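Local coordinates for protein L-lactate dehydrogenase (Trichomonas vaginalis, PDB 4UUL) that probably catalyses the NAD-dependent interconversion of pyruvate and L-lactate, as a lactate dehydrogenase that belongs to the malate dehydrogenase family, at residues D32-M46 / P62-A76. The protein carries 1 engineered substitution. Numbering follows the deposited sequence.
Sequences DRQVYLHLLDIPPAM and PHLAGFVATTDPKAA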
loop_
_atom_site.group_PDB
_atom_site.type_symbol
_atom_site.label_atom_id
_atom_site.label_comp_id
_atom_site.label_asym_id
_atom_site.label_seq_id
_atom_site.Cartn_x
_atom_site.Cartn_y
_atom_site.Cartn_z
ATOM N N ASP B 32 -2.196 -13.638 11.087
ATOM C CA ASP B 32 -3.444 -14.348 10.881
ATOM C C ASP B 32 -4.643 -13.741 11.614
ATOM O O ASP B 32 -5.777 -14.122 11.362
ATOM C CB ASP B 32 -3.304 -15.816 11.314
ATOM C CG ASP B 32 -2.383 -16.609 10.418
ATOM O OD1 ASP B 32 -2.015 -16.132 9.336
ATOM O OD2 ASP B 32 -2.024 -17.719 10.806
ATOM N N ARG B 33 -4.395 -12.838 12.550
ATOM C CA ARG B 33 -5.462 -12.273 13.351
ATOM C C ARG B 33 -6.243 -11.221 12.559
ATOM O O ARG B 33 -5.649 -10.451 11.808
ATOM C CB ARG B 33 -4.856 -11.645 14.594
ATOM C CG ARG B 33 -5.882 -11.134 15.575
ATOM C CD ARG B 33 -5.212 -10.677 16.861
ATOM N NE ARG B 33 -6.211 -10.165 17.795
ATOM C CZ ARG B 33 -5.928 -9.455 18.872
ATOM N NH1 ARG B 33 -4.666 -9.176 19.149
ATOM N NH2 ARG B 33 -6.914 -9.009 19.636
ATOM N N GLN B 34 -7.561 -11.176 12.717
ATOM C CA GLN B 34 -8.320 -10.123 12.064
ATOM C C GLN B 34 -8.120 -8.760 12.709
ATOM O O GLN B 34 -7.731 -8.680 13.896
ATOM C CB GLN B 34 -9.788 -10.445 12.051
ATOM C CG GLN B 34 -10.165 -11.612 11.155
ATOM C CD GLN B 34 -11.630 -11.627 10.906
ATOM O OE1 GLN B 34 -12.432 -11.705 11.849
ATOM N NE2 GLN B 34 -12.007 -11.543 9.637
ATOM N N VAL B 35 -8.423 -7.720 11.932
ATOM C CA VAL B 35 -8.340 -6.358 12.394
ATOM C C VAL B 35 -9.683 -5.668 12.199
ATOM O O VAL B 35 -10.442 -5.981 11.279
ATOM C CB VAL B 35 -7.221 -5.583 11.678
ATOM C CG1 VAL B 35 -5.886 -6.177 12.020
ATOM C CG2 VAL B 35 -7.471 -5.504 10.173
ATOM N N TYR B 36 -9.966 -4.748 13.112
ATOM C CA TYR B 36 -11.137 -3.896 13.050
ATOM C C TYR B 36 -10.617 -2.446 13.074
ATOM O O TYR B 36 -9.914 -2.069 14.018
ATOM C CB TYR B 36 -12.116 -4.140 14.217
ATOM C CG TYR B 36 -13.363 -3.309 14.111
ATOM C CD1 TYR B 36 -13.348 -1.964 14.466
ATOM C CD2 TYR B 36 -14.570 -3.868 13.733
ATOM C CE1 TYR B 36 -14.483 -1.190 14.422
ATOM C CE2 TYR B 36 -15.726 -3.102 13.690
ATOM C CZ TYR B 36 -15.665 -1.752 14.015
ATOM O OH TYR B 36 -16.807 -0.990 13.959
ATOM N N LEU B 37 -10.859 -1.684 11.996
ATOM C CA LEU B 37 -10.250 -0.345 11.828
ATOM C C LEU B 37 -11.176 0.733 12.351
ATOM O O LEU B 37 -12.322 0.827 11.968
ATOM C CB LEU B 37 -9.909 -0.087 10.358
ATOM C CG LEU B 37 -8.892 -1.055 9.741
ATOM C CD1 LEU B 37 -8.709 -0.712 8.298
ATOM C CD2 LEU B 37 -7.631 -0.985 10.487
ATOM N N HIS B 38 -10.630 1.561 13.227
ATOM C CA HIS B 38 -11.285 2.807 13.663
ATOM C C HIS B 38 -10.623 3.932 12.881
ATOM O O HIS B 38 -9.409 4.122 12.969
ATOM C CB HIS B 38 -11.092 3.015 15.143
ATOM C CG HIS B 38 -11.708 1.963 16.004
ATOM N ND1 HIS B 38 -12.682 2.248 16.932
ATOM C CD2 HIS B 38 -11.452 0.638 16.143
ATOM C CE1 HIS B 38 -13.016 1.145 17.582
ATOM N NE2 HIS B 38 -12.303 0.145 17.108
ATOM N N LEU B 39 -11.417 4.615 12.051
ATOM C CA LEU B 39 -10.911 5.576 11.081
ATOM C C LEU B 39 -11.473 6.941 11.425
ATOM O O LEU B 39 -12.670 7.202 11.235
ATOM C CB LEU B 39 -11.313 5.141 9.668
ATOM C CG LEU B 39 -10.850 3.737 9.293
ATOM C CD1 LEU B 39 -11.475 3.300 8.000
ATOM C CD2 LEU B 39 -9.343 3.706 9.120
ATOM N N LEU B 40 -10.629 7.817 11.994
ATOM C CA LEU B 40 -11.047 9.104 12.503
ATOM C C LEU B 40 -10.592 10.225 11.605
ATOM O O LEU B 40 -9.433 10.265 11.178
ATOM C CB LEU B 40 -10.492 9.320 13.916
ATOM C CG LEU B 40 -10.766 10.650 14.604
ATOM C CD1 LEU B 40 -12.256 10.845 14.868
ATOM C CD2 LEU B 40 -9.950 10.798 15.901
ATOM N N ASP B 41 -11.504 11.160 11.318
ATOM C CA ASP B 41 -11.128 12.401 10.637
ATOM C C ASP B 41 -12.166 13.475 10.980
ATOM O O ASP B 41 -12.997 13.251 11.846
ATOM C CB ASP B 41 -10.882 12.182 9.131
ATOM C CG ASP B 41 -9.775 13.046 8.556
ATOM O OD1 ASP B 41 -9.686 14.228 8.939
ATOM O OD2 ASP B 41 -8.968 12.516 7.748
ATOM N N ILE B 42 -12.046 14.635 10.361
ATOM C CA ILE B 42 -12.904 15.751 10.667
ATOM C C ILE B 42 -14.053 15.827 9.669
ATOM O O ILE B 42 -13.980 15.258 8.581
ATOM C CB ILE B 42 -12.134 17.056 10.670
ATOM C CG1 ILE B 42 -11.429 17.290 9.341
ATOM C CG2 ILE B 42 -11.160 17.089 11.861
ATOM C CD1 ILE B 42 -10.908 18.755 9.219
ATOM N N PRO B 43 -15.124 16.537 10.017
ATOM C CA PRO B 43 -16.307 16.515 9.163
ATOM C C PRO B 43 -16.070 16.841 7.687
ATOM O O PRO B 43 -16.689 16.156 6.856
ATOM C CB PRO B 43 -17.240 17.532 9.856
ATOM C CG PRO B 43 -16.875 17.434 11.276
ATOM C CD PRO B 43 -15.380 17.256 11.280
ATOM N N PRO B 44 -15.248 17.840 7.358
ATOM C CA PRO B 44 -15.052 18.124 5.929
ATOM C C PRO B 44 -14.407 16.975 5.145
ATOM O O PRO B 44 -14.435 16.976 3.898
ATOM C CB PRO B 44 -14.125 19.352 5.925
ATOM C CG PRO B 44 -14.186 19.925 7.301
ATOM C CD PRO B 44 -14.578 18.831 8.230
ATOM N N ALA B 45 -13.789 16.030 5.855
ATOM C CA ALA B 45 -13.079 14.932 5.214
ATOM C C ALA B 45 -13.942 13.704 5.082
ATOM O O ALA B 45 -13.488 12.689 4.560
ATOM C CB ALA B 45 -11.860 14.590 6.004
ATOM N N MET B 46 -15.175 13.772 5.551
ATOM C CA MET B 46 -15.938 12.538 5.673
ATOM C C MET B 46 -16.328 11.918 4.333
ATOM O O MET B 46 -16.354 10.705 4.227
ATOM C CB MET B 46 -17.151 12.698 6.590
ATOM C CG MET B 46 -16.731 12.767 8.061
ATOM S SD MET B 46 -15.618 11.463 8.686
ATOM C CE MET B 46 -16.809 10.169 9.007
ATOM N N PRO B 62 -9.928 -10.859 3.704
ATOM C CA PRO B 62 -10.321 -11.820 4.732
ATOM C C PRO B 62 -9.955 -11.380 6.154
ATOM O O PRO B 62 -10.540 -11.835 7.141
ATOM C CB PRO B 62 -9.571 -13.110 4.353
ATOM C CG PRO B 62 -8.568 -12.703 3.339
ATOM C CD PRO B 62 -9.058 -11.464 2.680
ATOM N N HIS B 63 -8.944 -10.521 6.281
ATOM C CA HIS B 63 -8.485 -10.099 7.615
ATOM C C HIS B 63 -9.304 -8.972 8.198
ATOM O O HIS B 63 -9.116 -8.621 9.354
ATOM C CB HIS B 63 -7.005 -9.674 7.620
ATOM C CG HIS B 63 -6.047 -10.770 7.324
ATOM N ND1 HIS B 63 -5.703 -11.148 6.050
ATOM C CD2 HIS B 63 -5.319 -11.551 8.153
ATOM C CE1 HIS B 63 -4.811 -12.112 6.106
ATOM N NE2 HIS B 63 -4.558 -12.379 7.368
ATOM N N LEU B 64 -10.167 -8.365 7.409
ATOM C CA LEU B 64 -10.905 -7.202 7.860
ATOM C C LEU B 64 -12.213 -7.605 8.487
ATOM O O LEU B 64 -13.153 -7.969 7.807
ATOM C CB LEU B 64 -11.106 -6.199 6.730
ATOM C CG LEU B 64 -11.724 -4.844 7.111
ATOM C CD1 LEU B 64 -10.886 -4.081 8.120
ATOM C CD2 LEU B 64 -11.894 -3.976 5.888
ATOM N N ALA B 65 -12.269 -7.597 9.820
ATOM C CA ALA B 65 -13.493 -7.929 10.570
ATOM C C ALA B 65 -14.545 -6.878 10.430
ATOM O O ALA B 65 -15.723 -7.162 10.453
ATOM C CB ALA B 65 -13.154 -8.116 12.046
ATOM N N GLY B 66 -14.126 -5.635 10.283
ATOM C CA GLY B 66 -15.030 -4.504 10.183
ATOM C C GLY B 66 -14.274 -3.190 10.349
ATOM O O GLY B 66 -13.048 -3.184 10.462
ATOM N N PHE B 67 -15.010 -2.083 10.361
ATOM C CA PHE B 67 -14.440 -0.768 10.535
ATOM C C PHE B 67 -15.551 0.187 10.976
ATOM O O PHE B 67 -16.750 -0.087 10.820
ATOM C CB PHE B 67 -13.834 -0.259 9.226
ATOM C CG PHE B 67 -14.819 -0.171 8.111
ATOM C CD1 PHE B 67 -15.612 0.940 7.950
ATOM C CD2 PHE B 67 -14.960 -1.215 7.227
ATOM C CE1 PHE B 67 -16.565 0.997 6.926
ATOM C CE2 PHE B 67 -15.891 -1.162 6.213
ATOM C CZ PHE B 67 -16.682 -0.049 6.062
ATOM N N VAL B 68 -15.120 1.327 11.481
ATOM C CA VAL B 68 -16.000 2.456 11.723
ATOM C C VAL B 68 -15.263 3.699 11.239
ATOM O O VAL B 68 -14.107 3.917 11.554
ATOM C CB VAL B 68 -16.425 2.600 13.201
ATOM C CG1 VAL B 68 -15.268 2.838 14.151
ATOM C CG2 VAL B 68 -17.484 3.696 13.327
ATOM N N ALA B 69 -15.923 4.466 10.397
ATOM C CA ALA B 69 -15.438 5.764 9.918
ATOM C C ALA B 69 -16.214 6.795 10.663
ATOM O O ALA B 69 -17.471 6.789 10.667
ATOM C CB ALA B 69 -15.775 5.909 8.453
ATOM N N THR B 70 -15.512 7.685 11.345
ATOM C CA THR B 70 -16.178 8.564 12.312
ATOM C C THR B 70 -15.468 9.895 12.492
ATOM O O THR B 70 -14.266 10.006 12.209
ATOM C CB THR B 70 -16.294 7.828 13.658
ATOM O OG1 THR B 70 -17.088 8.584 14.557
ATOM C CG2 THR B 70 -14.949 7.580 14.305
ATOM N N THR B 71 -16.209 10.876 12.952
ATOM C CA THR B 71 -15.632 12.103 13.484
ATOM C C THR B 71 -15.638 12.154 15.023
ATOM O O THR B 71 -15.198 13.122 15.598
ATOM C CB THR B 71 -16.388 13.319 12.983
ATOM O OG1 THR B 71 -17.731 13.257 13.456
ATOM C CG2 THR B 71 -16.408 13.312 11.460
ATOM N N ASP B 72 -16.169 11.130 15.662
ATOM C CA ASP B 72 -16.433 11.119 17.085
ATOM C C ASP B 72 -15.285 10.465 17.847
ATOM O O ASP B 72 -14.982 9.270 17.631
ATOM C CB ASP B 72 -17.685 10.292 17.370
ATOM C CG ASP B 72 -17.992 10.234 18.820
ATOM O OD1 ASP B 72 -18.139 11.318 19.393
ATOM O OD2 ASP B 72 -18.047 9.126 19.396
ATOM N N PRO B 73 -14.640 11.193 18.755
ATOM C CA PRO B 73 -13.581 10.570 19.558
ATOM C C PRO B 73 -13.931 9.268 20.273
ATOM O O PRO B 73 -13.166 8.307 20.185
ATOM C CB PRO B 73 -13.197 11.686 20.535
ATOM C CG PRO B 73 -13.420 12.921 19.728
ATOM C CD PRO B 73 -14.705 12.645 18.967
ATOM N N LYS B 74 -15.056 9.190 20.973
ATOM C CA LYS B 74 -15.357 7.952 21.687
ATOM C C LYS B 74 -15.421 6.755 20.730
ATOM O O LYS B 74 -14.781 5.714 20.974
ATOM C CB LYS B 74 -16.662 8.013 22.471
ATOM C CG LYS B 74 -16.869 6.741 23.267
ATOM C CD LYS B 74 -18.065 6.820 24.173
ATOM C CE LYS B 74 -18.230 5.528 24.975
ATOM N NZ LYS B 74 -19.269 5.683 26.018
ATOM N N ALA B 75 -16.097 6.906 19.597
ATOM C CA ALA B 75 -16.194 5.805 18.661
ATOM C C ALA B 75 -14.805 5.425 18.116
ATOM O O ALA B 75 -14.546 4.267 17.791
ATOM C CB ALA B 75 -17.123 6.173 17.534
ATOM N N ALA B 76 -13.932 6.412 17.946
ATOM C CA ALA B 76 -12.624 6.188 17.373
ATOM C C ALA B 76 -11.671 5.505 18.351
ATOM O O ALA B 76 -10.855 4.691 17.945
ATOM C CB ALA B 76 -12.050 7.508 16.919
HETATM O O HOH W 1 -2.467 -14.226 7.520
HETATM O O HOH W 2 -13.245 14.555 14.409
#
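The phenol ring of Y36 lies flat over the backbone of strand 64-70, with CD2 3.5 Å from G66 C and CE2 3.6 Å from F67 N. Its CG is anti to the backbone N (chi1 -177°), which swings the ring across to the neighbouring strand; G66 offers no side chain there, and V68 CG1 packs against Y36 CE1. On the same face of the sheet, H38 presents ND1 edge-on to the first turn of helix 73-77: its N-H reaches A75 O at 2.9 Å, with the acceptor nearly in the imidazole plane and the donor in the carbonyl plane. NE2 of the same ring is hydrogen-bonded to H6 ND1 of strand 5-10, so a bond at each nitrogen fixes the ring's rotation. L40 packs its CB 3.8 Å from A76 CB, while its CD1 reaches T70 O and the T71 carbonyl carbon. These strands belong to the Rossmann-fold NAD-binding domain: 35-40 and 64-70 run parallel, 8° apart, joined by the right-handed crossover through helix 46-57, and strand 64-70 is the outermost of the sheet. On the face covered by that helix, the L37 and L64 side chains cross at about a right angle, L37 CG 4.0 Å from L64 CD1, and F67 CB packs on L37 CB. At the C-terminal end M46, bent at chi2 and chi3, wraps its SD to 3.4 Å from T71 CG2 and lays CE over the A69-T70 peptide. D41, seen to bind NADH in this protein, turns away from strand 64-70 and takes the A13 N-H on OD2. At the other end Q34 extends NE2 to P62 O at 2.9 Å, with the acceptor close to its amide plane, and a water joins D32 OD1 to H63 NE2.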